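Local coordinates for protein plasmodium falciparum gamete antigen 27/25 (PDB 1N81) that is essential for sexual development of the malaria parasite as a gametocyte protein, though its molecular function is unsettled and may include dimerization, at residues V108-R111 against V112-V116. Residues are numbered along the deposited sequence; the frame is centred on the assembly and turned at random.
Sequences VEQR and VIEEV
R111 and E115, one helical turn apart, both set CG anti to the backbone N (chi1 177° in R111) and then bend at chi2, which carries their charged ends side by side. The resulting salt bridge is long, 4.0 Å from R111 NE to E115 OE1; the carboxylate oxygen comes obliquely to the guanidinium, with the two planes 25° apart. Y146 of helix 136-150 stands at the same place: its hydroxyl hydrogen-bonds E115 OE1 and, weakly, R111 NE. The neighbouring i to i+4 pair, Q110 and E114, is joined through a water. Q110 NE2, which also hydrogen-bonds D20 of helix 13-35, gives the water a bond of 2.9 Å, and the water donates to E114 OE2 at 2.7 Å, spanning an amide and a carboxylate that run alongside each other with planes 68° apart. All this sits on regular alpha-helix within helix 96-122 of the all-helical Pfg27 fold, where amides of V112, I113, E114 and E115 bond the carbonyls four residues back; that from I113 N to E109 O measures 3.0 Å. Beside that bond, I113 CG1 rests 3.3 Å from E109 O, and V112 CG2 lies 3.4 Å from V108 O. The branched residues face inward: V108 and V112 pack on F143, while V112 and I113 meet I166 of helix 156-173. E109 is buried too, its carboxylate split between two arginines, R84 on OE1 and R165 on OE2, which probably favours the charged form and ties helix 96-122 to helices 71-89 and 156-173.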
# COMPACT_ATOMS: atom_id res chain seq x y z
N VAL A 108 -7.16 1.11 5.87
CA VAL A 108 -6.41 0.71 7.04
C VAL A 108 -4.94 0.47 6.70
O VAL A 108 -4.05 0.99 7.36
CB VAL A 108 -7.02 -0.55 7.66
CG1 VAL A 108 -6.02 -1.18 8.68
CG2 VAL A 108 -8.38 -0.15 8.36
N GLU A 109 -4.70 -0.30 5.65
CA GLU A 109 -3.34 -0.61 5.24
C GLU A 109 -2.62 0.68 4.83
O GLU A 109 -1.47 0.92 5.25
CB GLU A 109 -3.36 -1.63 4.08
CG GLU A 109 -1.96 -2.12 3.69
CD GLU A 109 -1.97 -3.19 2.60
OE1 GLU A 109 -0.87 -3.52 2.11
OE2 GLU A 109 -3.05 -3.70 2.23
N GLN A 110 -3.28 1.54 4.05
CA GLN A 110 -2.62 2.77 3.63
C GLN A 110 -2.28 3.67 4.83
O GLN A 110 -1.17 4.23 4.93
CB GLN A 110 -3.45 3.51 2.58
CG GLN A 110 -2.73 4.73 2.05
CD GLN A 110 -3.41 5.37 0.87
OE1 GLN A 110 -4.55 5.08 0.56
NE2 GLN A 110 -2.70 6.27 0.20
N ARG A 111 -3.21 3.77 5.77
CA ARG A 111 -2.95 4.54 6.98
C ARG A 111 -1.78 3.98 7.84
O ARG A 111 -0.99 4.74 8.41
CB ARG A 111 -4.18 4.58 7.86
CG ARG A 111 -3.98 5.28 9.15
CD ARG A 111 -3.63 6.76 8.95
NE ARG A 111 -4.01 7.56 10.11
CZ ARG A 111 -5.07 8.37 10.16
NH1 ARG A 111 -5.86 8.51 9.11
NH2 ARG A 111 -5.34 9.05 11.27
N VAL A 112 -1.69 2.66 7.98
CA VAL A 112 -0.60 2.12 8.78
C VAL A 112 0.73 2.43 8.08
O VAL A 112 1.69 2.86 8.74
CB VAL A 112 -0.76 0.62 9.05
CG1 VAL A 112 0.49 0.06 9.72
CG2 VAL A 112 -1.94 0.42 9.98
N ILE A 113 0.76 2.27 6.75
CA ILE A 113 1.96 2.59 5.96
C ILE A 113 2.41 4.02 6.27
O ILE A 113 3.58 4.26 6.60
CB ILE A 113 1.71 2.48 4.42
CG1 ILE A 113 1.62 1.01 4.02
CG2 ILE A 113 2.83 3.17 3.65
CD1 ILE A 113 1.29 0.76 2.55
N GLU A 114 1.47 4.97 6.20
CA GLU A 114 1.83 6.36 6.46
C GLU A 114 2.37 6.62 7.85
O GLU A 114 3.40 7.26 8.01
CB GLU A 114 0.66 7.30 6.17
CG GLU A 114 0.39 7.32 4.70
CD GLU A 114 -0.68 8.29 4.31
OE1 GLU A 114 -1.41 8.79 5.19
OE2 GLU A 114 -0.80 8.55 3.11
N GLU A 115 1.69 6.09 8.84
CA GLU A 115 2.07 6.26 10.23
C GLU A 115 3.49 5.69 10.45
O GLU A 115 4.36 6.31 11.09
CB GLU A 115 1.06 5.50 11.07
CG GLU A 115 1.00 5.85 12.52
CD GLU A 115 0.39 7.20 12.75
OE1 GLU A 115 -0.49 7.63 11.95
OE2 GLU A 115 0.80 7.80 13.76
N VAL A 116 3.73 4.48 9.95
CA VAL A 116 5.04 3.90 10.13
C VAL A 116 6.09 4.75 9.41
O VAL A 116 7.20 4.90 9.91
CB VAL A 116 5.10 2.44 9.62
CG1 VAL A 116 6.52 1.92 9.70
CG2 VAL A 116 4.19 1.57 10.44
O HOH W 1 0.02 6.92 1.12